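Local coordinates for protein HTP-2 (Caenorhabditis elegans, PDB 4TZM), which probably takes part in assembling the meiotic chromosome axis, using its HORMA domain to bind a closure-motif peptide of HTP-3, at residues 53-58 with 63-68; 121-126 with 187-192; 90-95 with 212-217. All coordinates share one frame; numbering follows the deposited sequence.

All three lie within one HORMA domain: contacts 1 and 3 each set a helix against a strand, contact 2 a strand against a loop. Along the chain contact 1 closes first, and contact 2 is nested inside the loop of contact 3. Contact 1 joins the end of helix 35-56 to strand 65-69; about 16 Å away between centres, contact 2 joins strand 123-133 to the loop after helix 164-185. These two touch through Arg57, which reaches Glu123, Glu187 and Leu189, and through Val53 on Phe125. Contact 3, its centre about 20 Å from contact 1 and 21 Å from contact 2, joins helix 84-102 to strand 214-217. That strand pairs with the bound peptide, which contact 1 brushes at Asn58.

Contact 1 of 3, residues 53-58 with 63-68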
loop_
_atom_site.group_PDB
_atom_site.type_symbol
_atom_site.label_atom_id
_atom_site.label_comp_id
_atom_site.label_asym_id
_atom_site.label_seq_id
_atom_site.Cartn_x
_atom_site.Cartn_y
_atom_site.Cartn_z
ATOM N N VAL A 53 -8.535 -3.216 -0.236
ATOM C CA VAL A 53 -8.794 -3.394 -1.662
ATOM C C VAL A 53 -9.309 -4.797 -1.967
ATOM O O VAL A 53 -10.308 -4.954 -2.672
ATOM C CB VAL A 53 -7.540 -3.136 -2.512
ATOM C CG1 VAL A 53 -7.837 -3.419 -3.977
ATOM C CG2 VAL A 53 -7.060 -1.708 -2.330
ATOM N N LEU A 54 -8.629 -5.811 -1.434
ATOM C CA LEU A 54 -9.042 -7.198 -1.635
ATOM C C LEU A 54 -10.478 -7.435 -1.170
ATOM O O LEU A 54 -11.263 -8.076 -1.866
ATOM C CB LEU A 54 -8.093 -8.156 -0.907
ATOM C CG LEU A 54 -6.690 -8.365 -1.484
ATOM C CD1 LEU A 54 -5.848 -9.200 -0.533
ATOM C CD2 LEU A 54 -6.753 -9.022 -2.853
ATOM N N ARG A 55 -10.827 -6.906 -0.001
ATOM C CA ARG A 55 -12.166 -7.111 0.542
ATOM C C ARG A 55 -13.213 -6.295 -0.216
ATOM O O ARG A 55 -14.208 -6.840 -0.692
ATOM C CB ARG A 55 -12.204 -6.759 2.030
ATOM C CG ARG A 55 -13.604 -6.739 2.631
ATOM C CD ARG A 55 -14.230 -8.126 2.683
ATOM N NE ARG A 55 -15.664 -8.058 2.422
ATOM C CZ ARG A 55 -16.247 -8.542 1.330
ATOM N NH1 ARG A 55 -15.522 -9.156 0.404
ATOM N NH2 ARG A 55 -17.558 -8.423 1.170
ATOM N N GLN A 56 -12.972 -4.992 -0.335
ATOM C CA GLN A 56 -13.943 -4.068 -0.922
ATOM C C GLN A 56 -14.256 -4.385 -2.388
ATOM O O GLN A 56 -15.370 -4.151 -2.852
ATOM C CB GLN A 56 -13.439 -2.627 -0.787
ATOM C CG GLN A 56 -14.460 -1.646 -0.220
ATOM C CD GLN A 56 -14.923 -2.012 1.179
ATOM O OE1 GLN A 56 -14.117 -2.343 2.050
ATOM N NE2 GLN A 56 -16.231 -1.955 1.401
ATOM N N ARG A 57 -13.277 -4.921 -3.111
ATOM C CA ARG A 57 -13.494 -5.322 -4.500
ATOM C C ARG A 57 -14.024 -6.751 -4.580
ATOM O O ARG A 57 -14.213 -7.293 -5.673
ATOM C CB ARG A 57 -12.203 -5.185 -5.314
ATOM C CG ARG A 57 -11.857 -3.751 -5.677
ATOM C CD ARG A 57 -12.989 -3.095 -6.455
ATOM N NE ARG A 57 -12.949 -3.410 -7.879
ATOM C CZ ARG A 57 -14.012 -3.388 -8.677
ATOM N NH1 ARG A 57 -15.205 -3.078 -8.189
ATOM N NH2 ARG A 57 -13.885 -3.683 -9.964
ATOM N N ASN A 58 -14.257 -7.350 -3.415
ATOM C CA ASN A 58 -14.838 -8.687 -3.314
ATOM C C ASN A 58 -13.964 -9.742 -3.997
ATOM O O ASN A 58 -14.461 -10.728 -4.538
ATOM C CB ASN A 58 -16.262 -8.696 -3.893
ATOM C CG ASN A 58 -17.074 -9.900 -3.438
ATOM O OD1 ASN A 58 -17.228 -10.876 -4.174
ATOM N ND2 ASN A 58 -17.598 -9.834 -2.219
ATOM N N GLU A 63 -14.785 -13.902 4.959
ATOM C CA GLU A 63 -14.253 -14.931 5.855
ATOM C C GLU A 63 -12.735 -14.804 6.034
ATOM O O GLU A 63 -12.188 -15.143 7.088
ATOM C CB GLU A 63 -14.600 -16.330 5.330
ATOM C CG GLU A 63 -15.877 -16.935 5.914
ATOM C CD GLU A 63 -17.126 -16.133 5.586
ATOM O OE1 GLU A 63 -17.878 -15.796 6.524
ATOM O OE2 GLU A 63 -17.363 -15.847 4.394
ATOM N N TYR A 64 -12.064 -14.308 5.000
ATOM C CA TYR A 64 -10.613 -14.150 5.009
ATOM C C TYR A 64 -10.159 -12.909 5.776
ATOM O O TYR A 64 -8.960 -12.678 5.944
ATOM C CB TYR A 64 -10.089 -14.083 3.574
ATOM C CG TYR A 64 -10.317 -15.351 2.787
ATOM C CD1 TYR A 64 -9.899 -16.582 3.280
ATOM C CD2 TYR A 64 -10.965 -15.322 1.561
ATOM C CE1 TYR A 64 -10.109 -17.748 2.567
ATOM C CE2 TYR A 64 -11.180 -16.483 0.840
ATOM C CZ TYR A 64 -10.750 -17.693 1.348
ATOM O OH TYR A 64 -10.960 -18.853 0.639
ATOM N N PHE A 65 -11.118 -12.121 6.248
ATOM C CA PHE A 65 -10.809 -10.849 6.890
ATOM C C PHE A 65 -11.346 -10.750 8.310
ATOM O O PHE A 65 -12.128 -11.584 8.753
ATOM C CB PHE A 65 -11.371 -9.699 6.068
ATOM C CG PHE A 65 -10.867 -9.658 4.658
ATOM C CD1 PHE A 65 -9.718 -8.947 4.334
ATOM C CD2 PHE A 65 -11.545 -10.331 3.653
ATOM C CE1 PHE A 65 -9.257 -8.909 3.024
ATOM C CE2 PHE A 65 -11.092 -10.299 2.345
ATOM C CZ PHE A 65 -9.948 -9.590 2.027
ATOM N N SER A 66 -10.916 -9.711 9.015
ATOM C CA SER A 66 -11.435 -9.414 10.342
ATOM C C SER A 66 -11.689 -7.915 10.471
ATOM O O SER A 66 -11.084 -7.114 9.758
ATOM C CB SER A 66 -10.470 -9.893 11.425
ATOM O OG SER A 66 -11.055 -9.748 12.707
ATOM N N LYS A 67 -12.594 -7.539 11.369
ATOM C CA LYS A 67 -12.945 -6.134 11.516
ATOM C C LYS A 67 -11.935 -5.394 12.382
ATOM O O LYS A 67 -11.624 -5.811 13.499
ATOM C CB LYS A 67 -14.352 -5.972 12.097
ATOM C CG LYS A 67 -14.846 -4.527 12.068
ATOM C CD LYS A 67 -16.305 -4.412 12.482
ATOM C CE LYS A 67 -16.812 -2.984 12.332
ATOM N NZ LYS A 67 -18.249 -2.857 12.710
ATOM N N ASN A 68 -11.422 -4.296 11.841
ATOM C CA ASN A 68 -10.517 -3.420 12.568
ATOM C C ASN A 68 -10.981 -1.976 12.466
ATOM O O ASN A 68 -11.864 -1.655 11.670
ATOM C CB ASN A 68 -9.089 -3.551 12.039
ATOM C CG ASN A 68 -8.316 -4.665 12.712
ATOM O OD1 ASN A 68 -7.793 -4.494 13.812
ATOM N ND2 ASN A 68 -8.232 -5.814 12.050
#
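Arg55 lies across the ring of Phe65, and the arginine's aliphatic part does the work. Its CB sits 3.6 Å from the centroid of the Phe65 ring and only 11° off the ring normal, a CH-pi contact almost over the middle of the face. Farther along, Arg55 CD comes down near the rim, 3.6 Å from Phe65 CD2. With CG anti to the backbone N (chi1 171°), the Arg55 chain leaves the helix over the ring face, then bends at its second and third torsions. The guanidinium is thereby carried off the face, its plane 44° from that of the ring, and NH1 makes a weak hydrogen bond to Leu60 O in the connecting turn. The far end of the ring meets the helix itself: Phe65 CZ is 3.5 Å from Arg55 N. Leu54 comes in at the ring edge, near its plane, with Leu54 CB 3.8 Å from Phe65 CZ. One phenyl group is therefore covered on a face by one helical residue and met at its edge by the residue before it. The helix finishes just beyond, where Asn58 adopts positive phi in a Schellman motif. Phe65 also packs on Met77 and Leu79 of strand 75-79, the hairpin partner of strand 65-69, while Leu54 rests on Leu110 of strand 105-113; the contact thus fastens the two-stranded hairpin to the end of helix 35-56, beside the large sheet.

Contact 2 of 3, residues 121-126 with 187-192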
loop_
_atom_site.group_PDB
_atom_site.type_symbol
_atom_site.label_atom_id
_atom_site.label_comp_id
_atom_site.label_asym_id
_atom_site.label_seq_id
_atom_site.Cartn_x
_atom_site.Cartn_y
_atom_site.Cartn_z
ATOM N N ALA A 121 -3.388 -6.042 -17.734
ATOM C CA ALA A 121 -4.387 -6.140 -16.676
ATOM C C ALA A 121 -5.692 -5.444 -17.041
ATOM O O ALA A 121 -5.741 -4.617 -17.951
ATOM C CB ALA A 121 -3.836 -5.567 -15.386
ATOM N N ILE A 122 -6.750 -5.795 -16.316
ATOM C CA ILE A 122 -8.046 -5.153 -16.474
ATOM C C ILE A 122 -8.308 -4.236 -15.280
ATOM O O ILE A 122 -9.213 -3.401 -15.309
ATOM C CB ILE A 122 -9.185 -6.187 -16.606
ATOM C CG1 ILE A 122 -9.417 -6.915 -15.279
ATOM C CG2 ILE A 122 -8.875 -7.182 -17.717
ATOM C CD1 ILE A 122 -10.757 -7.631 -15.202
ATOM N N GLU A 123 -7.499 -4.398 -14.235
ATOM C CA GLU A 123 -7.575 -3.554 -13.044
ATOM C C GLU A 123 -6.271 -3.610 -12.247
ATOM O O GLU A 123 -5.724 -4.690 -12.022
ATOM C CB GLU A 123 -8.751 -3.976 -12.159
ATOM C CG GLU A 123 -8.942 -3.120 -10.918
ATOM C CD GLU A 123 -10.309 -3.309 -10.285
ATOM O OE1 GLU A 123 -11.302 -2.770 -10.822
ATOM O OE2 GLU A 123 -10.389 -3.998 -9.248
ATOM N N VAL A 124 -5.774 -2.449 -11.827
ATOM C CA VAL A 124 -4.533 -2.375 -11.057
ATOM C C VAL A 124 -4.634 -1.414 -9.877
ATOM O O VAL A 124 -5.049 -0.267 -10.033
ATOM C CB VAL A 124 -3.340 -1.929 -11.935
ATOM C CG1 VAL A 124 -2.108 -1.679 -11.077
ATOM C CG2 VAL A 124 -3.038 -2.963 -13.004
ATOM N N PHE A 125 -4.255 -1.888 -8.696
ATOM C CA PHE A 125 -4.061 -1.015 -7.546
ATOM C C PHE A 125 -2.576 -0.956 -7.210
ATOM O O PHE A 125 -1.999 -1.944 -6.756
ATOM C CB PHE A 125 -4.871 -1.504 -6.345
ATOM C CG PHE A 125 -6.333 -1.186 -6.436
ATOM C CD1 PHE A 125 -7.195 -2.012 -7.142
ATOM C CD2 PHE A 125 -6.849 -0.054 -5.820
ATOM C CE1 PHE A 125 -8.548 -1.717 -7.229
ATOM C CE2 PHE A 125 -8.198 0.248 -5.902
ATOM C CZ PHE A 125 -9.050 -0.586 -6.607
ATOM N N SER A 126 -1.959 0.200 -7.443
ATOM C CA SER A 126 -0.509 0.324 -7.322
ATOM C C SER A 126 -0.083 1.243 -6.183
ATOM O O SER A 126 -0.714 2.270 -5.924
ATOM C CB SER A 126 0.088 0.829 -8.637
ATOM O OG SER A 126 -0.424 2.104 -8.974
ATOM N N GLU A 187 -17.310 -0.357 -11.203
ATOM C CA GLU A 187 -18.210 -1.455 -11.530
ATOM C C GLU A 187 -17.702 -2.722 -10.850
ATOM O O GLU A 187 -16.518 -2.811 -10.514
ATOM C CB GLU A 187 -18.291 -1.669 -13.044
ATOM C CG GLU A 187 -19.548 -1.125 -13.708
ATOM C CD GLU A 187 -19.731 -1.672 -15.112
ATOM O OE1 GLU A 187 -18.842 -2.416 -15.580
ATOM O OE2 GLU A 187 -20.763 -1.365 -15.746
ATOM N N PRO A 188 -18.593 -3.705 -10.630
ATOM C CA PRO A 188 -18.143 -4.996 -10.095
ATOM C C PRO A 188 -17.165 -5.685 -11.039
ATOM O O PRO A 188 -17.264 -5.495 -12.252
ATOM C CB PRO A 188 -19.439 -5.804 -9.978
ATOM C CG PRO A 188 -20.543 -4.763 -9.906
ATOM C CD PRO A 188 -20.061 -3.629 -10.762
ATOM N N LEU A 189 -16.236 -6.467 -10.493
ATOM C CA LEU A 189 -15.315 -7.241 -11.314
ATOM C C LEU A 189 -16.077 -8.316 -12.085
ATOM O O LEU A 189 -17.124 -8.783 -11.631
ATOM C CB LEU A 189 -14.220 -7.876 -10.450
ATOM C CG LEU A 189 -13.074 -6.959 -10.017
ATOM C CD1 LEU A 189 -12.119 -7.684 -9.079
ATOM C CD2 LEU A 189 -12.332 -6.434 -11.236
ATOM N N PRO A 190 -15.565 -8.697 -13.270
ATOM C CA PRO A 190 -16.179 -9.768 -14.064
ATOM C C PRO A 190 -16.245 -11.093 -13.304
ATOM O O PRO A 190 -15.595 -11.243 -12.267
ATOM C CB PRO A 190 -15.248 -9.883 -15.277
ATOM C CG PRO A 190 -14.629 -8.536 -15.402
ATOM C CD PRO A 190 -14.449 -8.053 -13.988
ATOM N N ALA A 191 -17.022 -12.042 -13.820
ATOM C CA ALA A 191 -17.238 -13.317 -13.142
ATOM C C ALA A 191 -15.968 -14.156 -13.080
ATOM O O ALA A 191 -15.799 -14.974 -12.175
ATOM C CB ALA A 191 -18.353 -14.098 -13.829
ATOM N N GLU A 192 -15.077 -13.952 -14.044
ATOM C CA GLU A 192 -13.828 -14.699 -14.092
ATOM C C GLU A 192 -12.625 -13.767 -14.146
ATOM O O GLU A 192 -12.561 -12.870 -14.989
ATOM C CB GLU A 192 -13.814 -15.640 -15.297
ATOM C CG GLU A 192 -14.888 -16.712 -15.256
ATOM C CD GLU A 192 -14.830 -17.633 -16.457
ATOM O OE1 GLU A 192 -14.180 -17.263 -17.458
ATOM O OE2 GLU A 192 -15.428 -18.730 -16.398
#
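Glu123 and Leu189 are the closest backbone pair here, 8.7 Å between Glu123 CA and Leu189 CA, so side chains must bridge the gap between strand and loop. Ile122 and Glu123 form a classic beta bulge against Val112. Ile122 puts CG1 in the crowded position between its backbone N and carbonyl carbon (chi1 70°), bringing Ile122 CD1 against the CG-CD side of the Pro190 ring, 3.9 Å from Pro190 CD. Beside this pair Glu123 is extended beyond CG, and its carboxylate passes across the end of Leu189, with Glu123 OE2 3.7 Å from Leu189 CD2. That is packing of a methyl against an acid whose polar needs are met elsewhere: Glu123 OE1 is hydrogen-bonded to Ser248 OG and forms a salt bridge with Arg57 NH2. With Glu123 cut back to an alanine, Arg57 would probably lose its charged mate, Ser248 its acceptor, and a gap would be likely beside the Leu189 methyl. Arg57 also donates from NH1 to Glu187 O, so it holds both the strand and the loop. Direct touching is modest van der Waals packing, methyl on proline ring and on carboxylate; the buried carboxylate and Arg57 supply the polar link between bulged strand and loop.

Contact 3 of 3, residues 90-95 with 212-217; sequences AQLLRA and DGFDDS
Phe214 turns the edge of its ring to helix 84-102, where Leu92 O lies near the ring plane, 3.6 Å from Phe214 CE1. The same corner of the ring is approached by the leucine's own side chain, Leu92 CD2 standing 4.1 Å from Phe214 CE1. Leu92 holds CG beside its backbone N (chi1 -71°), which brings the CD2 branch over the neighbouring glycine as well, 3.9 Å from Gly213 O. A beta-carbon on Gly213 would fall 2.7 Å from Leu92 CD2, and the positive phi of 104° equally suits a residue without a side chain. One turn along the helix Ala95 meets the incoming chain methyl-first: Ala95 CB is 3.3 Å from Asp212 O. A water donates to the same carbonyl, its oxygen 2.6 Å from Asp212 O, and makes a weak bond to Gln91 O. From Phe214 through Ser217 the backbone pairs antiparallel with a strand of the bound peptide, and Asp216 salt-bridges a basic side chain of it, consistent with the closed, safety-belt state of HORMA proteins such as Mad2. Helix and strand meet by van der Waals packing, much of it carbon against carbonyl oxygen, and one water; strand 214-217 spends no hydrogen bond on the helix directly.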
loop_
_atom_site.group_PDB
_atom_site.type_symbol
_atom_site.label_atom_id
_atom_site.label_comp_id
_atom_site.label_asym_id
_atom_site.label_seq_id
_atom_site.Cartn_x
_atom_site.Cartn_y
_atom_site.Cartn_z
ATOM N N ALA A 90 -0.937 -12.222 3.704
ATOM C CA ALA A 90 -0.380 -11.208 4.600
ATOM C C ALA A 90 1.145 -11.277 4.633
ATOM O O ALA A 90 1.817 -10.246 4.717
ATOM C CB ALA A 90 -0.950 -11.364 6.006
ATOM N N GLN A 91 1.688 -12.489 4.556
ATOM C CA GLN A 91 3.135 -12.666 4.555
ATOM C C GLN A 91 3.763 -12.134 3.277
ATOM O O GLN A 91 4.843 -11.550 3.317
ATOM C CB GLN A 91 3.493 -14.140 4.772
ATOM C CG GLN A 91 3.446 -14.543 6.233
ATOM C CD GLN A 91 4.199 -15.827 6.514
ATOM O OE1 GLN A 91 4.939 -16.321 5.666
ATOM N NE2 GLN A 91 4.015 -16.376 7.712
ATOM N N LEU A 92 3.075 -12.330 2.156
ATOM C CA LEU A 92 3.435 -11.669 0.912
ATOM C C LEU A 92 3.601 -10.175 1.152
ATOM O O LEU A 92 4.631 -9.593 0.819
ATOM C CB LEU A 92 2.371 -11.900 -0.160
ATOM C CG LEU A 92 2.249 -13.296 -0.751
ATOM C CD1 LEU A 92 1.076 -13.332 -1.710
ATOM C CD2 LEU A 92 3.537 -13.652 -1.467
ATOM N N LEU A 93 2.583 -9.574 1.759
ATOM C CA LEU A 93 2.556 -8.137 1.977
ATOM C C LEU A 93 3.629 -7.706 2.967
ATOM O O LEU A 93 4.185 -6.619 2.843
ATOM C CB LEU A 93 1.175 -7.700 2.466
ATOM C CG LEU A 93 0.044 -8.057 1.506
ATOM C CD1 LEU A 93 -1.303 -7.649 2.083
ATOM C CD2 LEU A 93 0.284 -7.404 0.152
ATOM N N ARG A 94 3.929 -8.567 3.939
ATOM C CA ARG A 94 4.937 -8.259 4.948
ATOM C C ARG A 94 6.328 -8.313 4.331
ATOM O O ARG A 94 7.193 -7.492 4.646
ATOM C CB ARG A 94 4.842 -9.227 6.128
ATOM C CG ARG A 94 5.919 -9.022 7.187
ATOM C CD ARG A 94 5.719 -7.709 7.937
ATOM N NE ARG A 94 6.812 -7.430 8.867
ATOM C CZ ARG A 94 6.909 -7.954 10.086
ATOM N NH1 ARG A 94 5.980 -8.795 10.525
ATOM N NH2 ARG A 94 7.939 -7.645 10.865
ATOM N N ALA A 95 6.537 -9.284 3.446
ATOM C CA ALA A 95 7.813 -9.421 2.753
ATOM C C ALA A 95 8.105 -8.193 1.901
ATOM O O ALA A 95 9.225 -7.690 1.898
ATOM C CB ALA A 95 7.822 -10.676 1.888
ATOM N N ASP A 212 10.790 -12.551 -0.428
ATOM C CA ASP A 212 10.223 -13.871 -0.187
ATOM C C ASP A 212 8.783 -13.940 -0.679
ATOM O O ASP A 212 7.946 -13.120 -0.302
ATOM C CB ASP A 212 10.291 -14.226 1.301
ATOM C CG ASP A 212 10.169 -15.725 1.553
ATOM O OD1 ASP A 212 10.563 -16.516 0.666
ATOM O OD2 ASP A 212 9.690 -16.119 2.638
ATOM N N GLY A 213 8.502 -14.921 -1.531
ATOM C CA GLY A 213 7.162 -15.119 -2.047
ATOM C C GLY A 213 7.021 -14.630 -3.472
ATOM O O GLY A 213 6.037 -14.927 -4.146
ATOM N N PHE A 214 8.012 -13.876 -3.933
ATOM C CA PHE A 214 7.980 -13.299 -5.271
ATOM C C PHE A 214 9.102 -13.856 -6.142
ATOM O O PHE A 214 10.274 -13.521 -5.955
ATOM C CB PHE A 214 8.085 -11.771 -5.203
ATOM C CG PHE A 214 6.919 -11.101 -4.521
ATOM C CD1 PHE A 214 6.875 -10.980 -3.139
ATOM C CD2 PHE A 214 5.877 -10.569 -5.268
ATOM C CE1 PHE A 214 5.806 -10.353 -2.516
ATOM C CE2 PHE A 214 4.807 -9.940 -4.652
ATOM C CZ PHE A 214 4.771 -9.833 -3.275
ATOM N N ASP A 215 8.737 -14.711 -7.091
ATOM C CA ASP A 215 9.687 -15.228 -8.068
ATOM C C ASP A 215 10.032 -14.130 -9.067
ATOM O O ASP A 215 9.168 -13.339 -9.444
ATOM C CB ASP A 215 9.110 -16.444 -8.799
ATOM C CG ASP A 215 8.455 -17.432 -7.856
ATOM O OD1 ASP A 215 8.977 -17.608 -6.734
ATOM O OD2 ASP A 215 7.421 -18.029 -8.231
ATOM N N ASP A 216 11.289 -14.084 -9.499
ATOM C CA ASP A 216 11.733 -13.056 -10.437
ATOM C C ASP A 216 11.022 -13.171 -11.780
ATOM O O ASP A 216 10.615 -14.257 -12.191
ATOM C CB ASP A 216 13.249 -13.126 -10.637
ATOM C CG ASP A 216 14.013 -12.409 -9.541
ATOM O OD1 ASP A 216 14.246 -13.020 -8.476
ATOM O OD2 ASP A 216 14.380 -11.232 -9.743
ATOM N N SER A 217 10.874 -12.037 -12.455
ATOM C CA SER A 217 10.137 -11.982 -13.712
ATOM C C SER A 217 10.702 -10.919 -14.646
ATOM O O SER A 217 11.190 -9.880 -14.201
ATOM C CB SER A 217 8.656 -11.706 -13.447
ATOM O OG SER A 217 7.934 -11.527 -14.654
HETATM O O HOH W 1 6.376 -14.079 1.513
#